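Local structure of response regulator aspartate phosphatase H (Bacillus subtilis, 3Q15) at residues H62-D67 with E86-P91; F143-A148 with I182-V187; D321-F326 with A356-K361. The protein dephosphorylates the response regulator Spo0F and also acts on the regulator ComA, controlling both sporulation and competence in Bacillus subtilis. All coordinates share one frame; numbering follows the deposited sequence.

Contact 1 of 3, residues H62-D67 with E86-P91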
loop_
_atom_site.group_PDB
_atom_site.type_symbol
_atom_site.label_atom_id
_atom_site.label_comp_id
_atom_site.label_asym_id
_atom_site.label_seq_id
_atom_site.Cartn_x
_atom_site.Cartn_y
_atom_site.Cartn_z
ATOM N N HIS A 62 14.688 -27.352 15.438
ATOM C CA HIS A 62 14.692 -27.744 16.843
ATOM C C HIS A 62 15.616 -28.935 17.084
ATOM O O HIS A 62 16.305 -29.003 18.102
ATOM C CB HIS A 62 13.274 -28.077 17.311
ATOM C CG HIS A 62 13.199 -28.552 18.730
ATOM N ND1 HIS A 62 12.932 -27.706 19.786
ATOM C CD2 HIS A 62 13.357 -29.785 19.267
ATOM C CE1 HIS A 62 12.928 -28.399 20.912
ATOM N NE2 HIS A 62 13.184 -29.662 20.625
ATOM N N GLN A 63 15.623 -29.875 16.144
ATOM C CA GLN A 63 16.470 -31.059 16.263
ATOM C C GLN A 63 17.945 -30.695 16.089
ATOM O O GLN A 63 18.816 -31.254 16.754
ATOM C CB GLN A 63 16.058 -32.127 15.247
ATOM C CG GLN A 63 16.806 -33.446 15.399
ATOM C CD GLN A 63 16.572 -34.098 16.752
ATOM O OE1 GLN A 63 15.455 -34.091 17.271
ATOM N NE2 GLN A 63 17.628 -34.660 17.334
ATOM N N LEU A 64 18.220 -29.754 15.192
ATOM C CA LEU A 64 19.576 -29.251 15.018
ATOM C C LEU A 64 20.112 -28.694 16.330
ATOM O O LEU A 64 21.277 -28.890 16.663
ATOM C CB LEU A 64 19.621 -28.171 13.934
ATOM C CG LEU A 64 19.574 -28.655 12.484
ATOM C CD1 LEU A 64 19.573 -27.480 11.520
ATOM C CD2 LEU A 64 20.745 -29.585 12.193
ATOM N N MET A 65 19.257 -27.995 17.071
ATOM C CA MET A 65 19.656 -27.433 18.357
ATOM C C MET A 65 20.089 -28.530 19.326
ATOM O O MET A 65 21.109 -28.406 20.001
ATOM C CB MET A 65 18.520 -26.618 18.974
ATOM C CG MET A 65 18.811 -26.166 20.394
ATOM S SD MET A 65 17.404 -25.348 21.160
ATOM C CE MET A 65 16.201 -26.677 21.165
ATOM N N LEU A 66 19.302 -29.600 19.387
ATOM C CA LEU A 66 19.626 -30.746 20.227
ATOM C C LEU A 66 20.919 -31.422 19.774
ATOM O O LEU A 66 21.733 -31.831 20.598
ATOM C CB LEU A 66 18.473 -31.755 20.231
ATOM C CG LEU A 66 17.105 -31.235 20.684
ATOM C CD1 LEU A 66 16.028 -32.290 20.486
ATOM C CD2 LEU A 66 17.143 -30.772 22.137
ATOM N N ASP A 67 21.108 -31.538 18.463
ATOM C CA ASP A 67 22.290 -32.210 17.927
ATOM C C ASP A 67 23.577 -31.428 18.186
ATOM O O ASP A 67 24.669 -31.993 18.143
ATOM C CB ASP A 67 22.140 -32.475 16.426
ATOM C CG ASP A 67 21.018 -33.448 16.108
ATOM O OD1 ASP A 67 20.569 -34.171 17.022
ATOM O OD2 ASP A 67 20.589 -33.494 14.936
ATOM N N GLU A 86 26.079 -19.205 15.022
ATOM C CA GLU A 86 26.723 -19.091 13.718
ATOM C C GLU A 86 27.113 -20.471 13.189
ATOM O O GLU A 86 27.135 -20.706 11.980
ATOM C CB GLU A 86 27.952 -18.180 13.810
ATOM C CG GLU A 86 28.642 -17.904 12.484
ATOM C CD GLU A 86 29.566 -19.027 12.060
ATOM O OE1 GLU A 86 30.006 -19.797 12.941
ATOM O OE2 GLU A 86 29.853 -19.140 10.849
ATOM N N THR A 87 27.413 -21.381 14.111
ATOM C CA THR A 87 27.809 -22.739 13.762
ATOM C C THR A 87 26.650 -23.496 13.119
ATOM O O THR A 87 26.836 -24.258 12.174
ATOM C CB THR A 87 28.307 -23.508 15.005
ATOM O OG1 THR A 87 29.439 -22.831 15.565
ATOM C CG2 THR A 87 28.711 -24.929 14.641
ATOM N N ILE A 88 25.450 -23.276 13.638
ATOM C CA ILE A 88 24.268 -23.964 13.138
ATOM C C ILE A 88 23.700 -23.314 11.877
ATOM O O ILE A 88 23.300 -24.008 10.947
ATOM C CB ILE A 88 23.174 -24.038 14.219
ATOM C CG1 ILE A 88 23.654 -24.890 15.394
ATOM C CG2 ILE A 88 21.882 -24.603 13.647
ATOM C CD1 ILE A 88 22.632 -25.043 16.502
ATOM N N GLU A 89 23.669 -21.986 11.849
ATOM C CA GLU A 89 23.009 -21.254 10.765
ATOM C C GLU A 89 23.788 -21.239 9.448
ATOM O O GLU A 89 23.210 -21.420 8.375
ATOM C CB GLU A 89 22.706 -19.820 11.201
ATOM C CG GLU A 89 21.705 -19.718 12.326
ATOM C CD GLU A 89 21.384 -18.283 12.687
ATOM O OE1 GLU A 89 20.485 -18.080 13.523
ATOM O OE2 GLU A 89 22.029 -17.364 12.134
ATOM N N THR A 90 25.093 -21.013 9.533
ATOM C CA THR A 90 25.930 -20.904 8.340
ATOM C C THR A 90 25.746 -22.067 7.361
ATOM O O THR A 90 25.517 -21.841 6.174
ATOM C CB THR A 90 27.417 -20.739 8.704
ATOM O OG1 THR A 90 27.586 -19.539 9.467
ATOM C CG2 THR A 90 28.272 -20.659 7.446
ATOM N N PRO A 91 25.838 -23.312 7.853
ATOM C CA PRO A 91 25.637 -24.468 6.971
ATOM C C PRO A 91 24.176 -24.639 6.562
ATOM O O PRO A 91 23.875 -25.444 5.679
ATOM C CB PRO A 91 26.069 -25.655 7.841
ATOM C CG PRO A 91 26.842 -25.062 8.968
ATOM C CD PRO A 91 26.236 -23.726 9.207
#

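Contact 2 of 3, residues F143-A148 with I182-V187. With SO4 (sulfate ion), chain F.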
loop_
_atom_site.group_PDB
_atom_site.type_symbol
_atom_site.label_atom_id
_atom_site.label_comp_id
_atom_site.label_asym_id
_atom_site.label_seq_id
_atom_site.Cartn_x
_atom_site.Cartn_y
_atom_site.Cartn_z
ATOM N N PHE A 143 3.065 -15.540 -2.133
ATOM C CA PHE A 143 3.163 -14.393 -1.246
ATOM C C PHE A 143 2.362 -13.206 -1.776
ATOM O O PHE A 143 1.617 -12.559 -1.035
ATOM C CB PHE A 143 4.620 -13.980 -1.070
ATOM C CG PHE A 143 4.784 -12.640 -0.424
ATOM C CD1 PHE A 143 4.726 -12.510 0.955
ATOM C CD2 PHE A 143 4.977 -11.506 -1.192
ATOM C CE1 PHE A 143 4.869 -11.276 1.557
ATOM C CE2 PHE A 143 5.120 -10.269 -0.598
ATOM C CZ PHE A 143 5.070 -10.152 0.781
ATOM N N HIS A 144 2.530 -12.915 -3.061
ATOM C CA HIS A 144 1.838 -11.789 -3.678
ATOM C C HIS A 144 0.324 -11.977 -3.679
ATOM O O HIS A 144 -0.429 -11.028 -3.474
ATOM C CB HIS A 144 2.354 -11.542 -5.096
ATOM C CG HIS A 144 3.725 -10.946 -5.136
ATOM N ND1 HIS A 144 3.992 -9.669 -4.688
ATOM C CD2 HIS A 144 4.905 -11.450 -5.561
ATOM C CE1 HIS A 144 5.279 -9.415 -4.836
ATOM N NE2 HIS A 144 5.857 -10.478 -5.364
ATOM N N PHE A 145 -0.111 -13.209 -3.910
ATOM C CA PHE A 145 -1.532 -13.530 -3.935
ATOM C C PHE A 145 -2.177 -13.332 -2.567
ATOM O O PHE A 145 -3.212 -12.674 -2.446
ATOM C CB PHE A 145 -1.725 -14.972 -4.399
ATOM C CG PHE A 145 -3.158 -15.416 -4.431
ATOM C CD1 PHE A 145 -3.925 -15.243 -5.571
ATOM C CD2 PHE A 145 -3.733 -16.022 -3.326
ATOM C CE1 PHE A 145 -5.242 -15.660 -5.609
ATOM C CE2 PHE A 145 -5.053 -16.441 -3.355
ATOM C CZ PHE A 145 -5.808 -16.258 -4.500
ATOM N N LYS A 146 -1.562 -13.907 -1.540
ATOM C CA LYS A 146 -2.115 -13.858 -0.192
ATOM C C LYS A 146 -2.109 -12.439 0.363
ATOM O O LYS A 146 -3.056 -12.004 1.017
ATOM C CB LYS A 146 -1.341 -14.801 0.730
ATOM C CG LYS A 146 -1.550 -16.270 0.402
ATOM C CD LYS A 146 -0.667 -17.166 1.246
ATOM C CE LYS A 146 -0.921 -18.631 0.929
ATOM N NZ LYS A 146 -2.340 -19.015 1.196
ATOM N N VAL A 147 -1.032 -11.721 0.093
ATOM C CA VAL A 147 -0.912 -10.336 0.512
ATOM C C VAL A 147 -1.910 -9.467 -0.262
ATOM O O VAL A 147 -2.503 -8.543 0.293
ATOM C CB VAL A 147 0.535 -9.836 0.300
ATOM C CG1 VAL A 147 0.574 -8.351 0.009
ATOM C CG2 VAL A 147 1.408 -10.191 1.500
ATOM N N ALA A 148 -2.093 -9.767 -1.545
ATOM C CA ALA A 148 -3.072 -9.052 -2.364
ATOM C C ALA A 148 -4.457 -9.131 -1.736
ATOM O O ALA A 148 -5.187 -8.139 -1.685
ATOM C CB ALA A 148 -3.099 -9.611 -3.787
ATOM N N ILE A 182 -7.666 -18.374 -11.823
ATOM C CA ILE A 182 -9.065 -17.996 -11.708
ATOM C C ILE A 182 -9.279 -17.130 -10.473
ATOM O O ILE A 182 -9.920 -16.080 -10.545
ATOM C CB ILE A 182 -9.973 -19.231 -11.645
ATOM C CG1 ILE A 182 -9.934 -19.980 -12.984
ATOM C CG2 ILE A 182 -11.394 -18.827 -11.295
ATOM C CD1 ILE A 182 -10.670 -21.296 -12.980
ATOM N N GLN A 183 -8.725 -17.570 -9.345
ATOM C CA GLN A 183 -8.819 -16.813 -8.099
ATOM C C GLN A 183 -8.186 -15.436 -8.257
ATOM O O GLN A 183 -8.666 -14.458 -7.690
ATOM C CB GLN A 183 -8.144 -17.567 -6.948
ATOM C CG GLN A 183 -8.824 -18.869 -6.559
ATOM C CD GLN A 183 -7.960 -19.734 -5.656
ATOM O OE1 GLN A 183 -6.751 -19.862 -5.862
ATOM N NE2 GLN A 183 -8.580 -20.330 -4.645
ATOM N N SER A 184 -7.106 -15.365 -9.030
ATOM C CA SER A 184 -6.426 -14.094 -9.268
ATOM C C SER A 184 -7.289 -13.167 -10.114
ATOM O O SER A 184 -7.303 -11.952 -9.907
ATOM C CB SER A 184 -5.066 -14.313 -9.928
ATOM O OG SER A 184 -4.177 -14.973 -9.043
ATOM N N LEU A 185 -8.013 -13.748 -11.062
ATOM C CA LEU A 185 -8.932 -12.981 -11.890
ATOM C C LEU A 185 -10.080 -12.433 -11.051
ATOM O O LEU A 185 -10.488 -11.283 -11.224
ATOM C CB LEU A 185 -9.461 -13.841 -13.044
ATOM C CG LEU A 185 -8.400 -14.270 -14.064
ATOM C CD1 LEU A 185 -8.931 -15.340 -15.013
ATOM C CD2 LEU A 185 -7.888 -13.066 -14.843
ATOM N N PHE A 186 -10.599 -13.258 -10.144
ATOM C CA PHE A 186 -11.642 -12.808 -9.221
ATOM C C PHE A 186 -11.161 -11.634 -8.373
ATOM O O PHE A 186 -11.895 -10.668 -8.157
ATOM C CB PHE A 186 -12.115 -13.951 -8.315
ATOM C CG PHE A 186 -12.925 -14.996 -9.029
ATOM C CD1 PHE A 186 -13.391 -14.771 -10.315
ATOM C CD2 PHE A 186 -13.224 -16.200 -8.415
ATOM C CE1 PHE A 186 -14.137 -15.730 -10.979
ATOM C CE2 PHE A 186 -13.971 -17.162 -9.073
ATOM C CZ PHE A 186 -14.428 -16.925 -10.359
ATOM N N VAL A 187 -9.923 -11.719 -7.894
ATOM C CA VAL A 187 -9.356 -10.650 -7.081
ATOM C C VAL A 187 -9.238 -9.358 -7.884
ATOM O O VAL A 187 -9.582 -8.282 -7.398
ATOM C CB VAL A 187 -7.989 -11.040 -6.502
ATOM C CG1 VAL A 187 -7.342 -9.841 -5.822
ATOM C CG2 VAL A 187 -8.150 -12.192 -5.519
HETATM S S SO4 F . -6.182 -20.935 -0.297
HETATM O O1 SO4 F . -6.386 -21.638 -1.561
HETATM O O2 SO4 F . -6.969 -21.582 0.747
HETATM O O3 SO4 F . -4.767 -20.972 0.066
HETATM O O4 SO4 F . -6.615 -19.548 -0.443
#

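Contact 3 of 3, residues D321-F326 with A356-K361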
loop_
_atom_site.group_PDB
_atom_site.type_symbol
_atom_site.label_atom_id
_atom_site.label_comp_id
_atom_site.label_asym_id
_atom_site.label_seq_id
_atom_site.Cartn_x
_atom_site.Cartn_y
_atom_site.Cartn_z
ATOM N N ASP A 321 -36.295 -4.280 12.781
ATOM C CA ASP A 321 -35.731 -5.380 13.557
ATOM C C ASP A 321 -34.465 -5.930 12.901
ATOM O O ASP A 321 -33.493 -6.253 13.587
ATOM C CB ASP A 321 -36.754 -6.501 13.744
ATOM C CG ASP A 321 -37.956 -6.065 14.563
ATOM O OD1 ASP A 321 -39.080 -6.495 14.232
ATOM O OD2 ASP A 321 -37.779 -5.297 15.537
ATOM N N LEU A 322 -34.481 -6.032 11.575
ATOM C CA LEU A 322 -33.329 -6.538 10.834
ATOM C C LEU A 322 -32.150 -5.575 10.908
ATOM O O LEU A 322 -31.020 -5.986 11.175
ATOM C CB LEU A 322 -33.699 -6.820 9.376
ATOM C CG LEU A 322 -34.664 -7.990 9.162
ATOM C CD1 LEU A 322 -35.296 -7.938 7.776
ATOM C CD2 LEU A 322 -33.955 -9.316 9.402
ATOM N N LEU A 323 -32.416 -4.293 10.674
ATOM C CA LEU A 323 -31.364 -3.288 10.718
ATOM C C LEU A 323 -30.792 -3.192 12.126
ATOM O O LEU A 323 -29.601 -2.952 12.306
ATOM C CB LEU A 323 -31.886 -1.925 10.248
ATOM C CG LEU A 323 -32.349 -1.829 8.791
ATOM C CD1 LEU A 323 -32.820 -0.420 8.463
ATOM C CD2 LEU A 323 -31.244 -2.261 7.838
ATOM N N SER A 324 -31.649 -3.389 13.124
ATOM C CA SER A 324 -31.215 -3.398 14.515
ATOM C C SER A 324 -30.346 -4.622 14.781
ATOM O O SER A 324 -29.338 -4.548 15.489
ATOM C CB SER A 324 -32.425 -3.400 15.449
ATOM O OG SER A 324 -32.018 -3.502 16.800
ATOM N N TYR A 325 -30.747 -5.750 14.204
ATOM C CA TYR A 325 -29.984 -6.987 14.315
ATOM C C TYR A 325 -28.603 -6.816 13.703
ATOM O O TYR A 325 -27.599 -7.215 14.290
ATOM C CB TYR A 325 -30.718 -8.128 13.614
ATOM C CG TYR A 325 -29.976 -9.443 13.655
ATOM C CD1 TYR A 325 -29.971 -10.220 14.805
ATOM C CD2 TYR A 325 -29.287 -9.910 12.546
ATOM C CE1 TYR A 325 -29.300 -11.421 14.849
ATOM C CE2 TYR A 325 -28.612 -11.112 12.581
ATOM C CZ TYR A 325 -28.623 -11.863 13.737
ATOM O OH TYR A 325 -27.954 -13.063 13.785
ATOM N N PHE A 326 -28.565 -6.225 12.513
ATOM C CA PHE A 326 -27.308 -5.952 11.828
ATOM C C PHE A 326 -26.434 -5.010 12.655
ATOM O O PHE A 326 -25.227 -5.218 12.779
ATOM C CB PHE A 326 -27.566 -5.346 10.447
ATOM C CG PHE A 326 -28.105 -6.325 9.436
ATOM C CD1 PHE A 326 -27.867 -7.684 9.563
ATOM C CD2 PHE A 326 -28.846 -5.882 8.349
ATOM C CE1 PHE A 326 -28.359 -8.579 8.632
ATOM C CE2 PHE A 326 -29.339 -6.772 7.417
ATOM C CZ PHE A 326 -29.095 -8.122 7.557
ATOM N N ALA A 356 -35.482 9.985 3.366
ATOM C CA ALA A 356 -34.437 10.743 4.045
ATOM C C ALA A 356 -33.911 9.994 5.267
ATOM O O ALA A 356 -32.704 9.956 5.511
ATOM C CB ALA A 356 -34.949 12.124 4.439
ATOM N N ALA A 357 -34.820 9.397 6.033
ATOM C CA ALA A 357 -34.430 8.617 7.204
ATOM C C ALA A 357 -33.439 7.507 6.845
ATOM O O ALA A 357 -32.449 7.294 7.547
ATOM C CB ALA A 357 -35.658 8.037 7.894
ATOM N N PHE A 358 -33.708 6.803 5.751
ATOM C CA PHE A 358 -32.831 5.720 5.329
ATOM C C PHE A 358 -31.526 6.236 4.744
ATOM O O PHE A 358 -30.482 5.622 4.931
ATOM C CB PHE A 358 -33.547 4.768 4.371
ATOM C CG PHE A 358 -34.520 3.857 5.057
ATOM C CD1 PHE A 358 -35.873 4.127 5.038
ATOM C CD2 PHE A 358 -34.072 2.749 5.755
ATOM C CE1 PHE A 358 -36.765 3.298 5.685
ATOM C CE2 PHE A 358 -34.960 1.916 6.404
ATOM C CZ PHE A 358 -36.307 2.192 6.370
ATOM N N TYR A 359 -31.582 7.369 4.053
ATOM C CA TYR A 359 -30.369 7.996 3.541
ATOM C C TYR A 359 -29.415 8.342 4.687
ATOM O O TYR A 359 -28.200 8.205 4.556
ATOM C CB TYR A 359 -30.703 9.252 2.731
ATOM C CG TYR A 359 -31.162 8.989 1.311
ATOM C CD1 TYR A 359 -30.521 8.049 0.519
ATOM C CD2 TYR A 359 -32.238 9.682 0.766
ATOM C CE1 TYR A 359 -30.930 7.806 -0.773
ATOM C CE2 TYR A 359 -32.658 9.442 -0.533
ATOM C CZ TYR A 359 -31.999 8.503 -1.295
ATOM O OH TYR A 359 -32.407 8.258 -2.587
ATOM N N ARG A 360 -29.968 8.786 5.813
ATOM C CA ARG A 360 -29.151 9.088 6.984
ATOM C C ARG A 360 -28.517 7.822 7.563
ATOM O O ARG A 360 -27.386 7.848 8.047
ATOM C CB ARG A 360 -29.964 9.818 8.060
ATOM C CG ARG A 360 -30.386 11.237 7.687
ATOM C CD ARG A 360 -30.873 12.046 8.907
ATOM N NE ARG A 360 -31.978 11.402 9.615
ATOM C CZ ARG A 360 -33.258 11.510 9.265
ATOM N NH1 ARG A 360 -33.598 12.240 8.214
ATOM N NH2 ARG A 360 -34.200 10.886 9.964
ATOM N N LYS A 361 -29.257 6.719 7.517
ATOM C CA LYS A 361 -28.739 5.435 7.963
ATOM C C LYS A 361 -27.607 4.985 7.042
ATOM O O LYS A 361 -26.640 4.357 7.482
ATOM C CB LYS A 361 -29.842 4.375 7.984
ATOM C CG LYS A 361 -31.021 4.690 8.894
ATOM C CD LYS A 361 -31.995 3.521 8.949
ATOM C CE LYS A 361 -33.338 3.937 9.532
ATOM N NZ LYS A 361 -33.215 4.475 10.916
#

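Contact 1 of 3, residues H62-D67 with E86-P91
Two torsions carry Ile-88 across to Leu-64 and Met-65: chi1 of -64° puts CG2 anti to the backbone N, and chi2 of -179° stretches CG1-CD1 straight out from CA. The two methyl groups then act separately. CG2 lies against CB of Leu-64 at 4.2 Å, while CD1 reaches the backbone of the facing helix, stopping 4.1 Å from the carbonyl O of Leu-64. The same CD1 is 4.2 Å from CA of Met-65, so the isoleucine tip rests on helix main chain, and CG2 alone meets a side chain. All of this is loose van der Waals contact, and it buries little surface although the CA atoms of Leu-64 and Ile-88 approach to 7.3 Å. Met-65 meets Ile-88 through CA; its CB is directed away, and its side chain packs on Ile-23 and Ala-31. Within helix 49-67, at its C-terminal end, Gln-63 NE2 donates to Asp-67 OD1 at 3.0 Å, approaching from above the carboxylate plane (35° out of it). Around the contact, Phe-26 touches both Met-65 and Ile-88, and Tyr-68 also meets Ile-88. Glu-89 forms a salt bridge with Arg-24 of helix 9-24. Helix 81-89 is thereby laid against the last turn of helix 49-67, the third helix of the N-terminal bundle, with helices 9-24 and 28-41 receiving Met-65 and helix 93-113 meeting Leu-64 through Leu-95.

Contact 2 of 3, residues F143-A148 with I182-V187
Phe-145 bridges to Gln-183 and Ser-184 in the tetratricopeptide (TPR) domain, where segments 143-148 and 182-187, on helices 137-153 and 178-194, fall in the predicted second and third repeats. Its CB does not head for the other helix, but with CG anti to the backbone N (chi1 179°) the ring swings across the gap and enters edge first. Along the leading edge, CD1 comes to 3.5 Å from OG of Ser-184. CE1, one atom further, is 3.7 Å from CB of Gln-183, and CZ at the tip is closer still to that CB, at 3.6 Å. The backbone C of Gln-183 and N of Ser-184 also lie in the ring plane beyond this edge, so the phenyl points at the helix surface like a blade. Gln-183 crosses it at about a right angle, its amide plane turned 32° from the ring. Neither polar side chain depends on the phenyl for its bonding: Ser-184 OG is hydrogen-bonded to the carbonyl O of Arg-180, one turn back, and Gln-183 OE1 to NH1 of the same arginine. Arg-180 also makes a cation-pi contact with Phe-145, and Ile-164 of helix 157-172 packs on the ring. Without the ring, as with an alanine here, the two helices would probably be left with a gap, CB of Gln-183 losing this packing and Arg-180 its cation-pi partner. Beside the ring sits a sulfate, probably from the crystallisation liquor, which Arg-180 NH2 binds; from helix 137-153, next to Phe-145, Lys-146, its chain bent at the last torsion (chi4 -60°), reaches the ion with NZ, a weak 3.3 Å hydrogen bond to O3.

Contact 3 of 3, residues D321-F326 with A356-K361
Apolar contact carries the join between Leu-323 and Phe-358. With its CG beside the backbone N (chi1 -64°) and CD1 fully extended from CA (chi2 -179°), Leu-323 sends that one methyl across to the other helix. CD1 meets the ring edge-on, lying in the ring plane 3.8 Å from CE2 of Phe-358, and the two side chains cross at about a right angle. The aliphatic part of a charged residue supplies the second contact: CD of Lys-361 lies 4.1 Å from the same Leu-323 CD1, so this methyl is shared by a buried aromatic edge and a lysine chain at the surface. The helices are well separated here, with 9.5 Å between CA of Leu-323 and CA of Lys-361, and helix 332-348 contributes to both sides: Cys-338 touches Leu-323, and Ala-342 touches Phe-358. Polar and aromatic interactions on a different face of helix 352-372 serve the subunit interface, where Arg-360 forms a salt bridge with Glu-347 of the second subunit and Tyr-359 meets its own counterpart there. Segment 356-361 lies in the predicted sixth repeat. Within the chain, two helices separated by one intervening helix touch while each packs on that helix, consistent with the stacked helical hairpins of a TPR array.

From the N terminus the three contacts follow in series, none nested in or crossing another. Contact 1 closes a loop of 18 residues, partly unmodelled, tying the end of the N-terminal three-helix bundle to the short helix 81-89 that follows it. Contact 2 spans 33 residues, including helix 157-172, and joins neighbouring predicted repeats near the middle of the chain. Contact 3 closes over 29 residues containing helix 332-348, in the C-terminal part of the TPR domain. The centres of contacts 1 and 3 are 60 Å apart, on opposite sides of the chain's centre; contact 2 is about 36 Å and 34 Å from them, between centres.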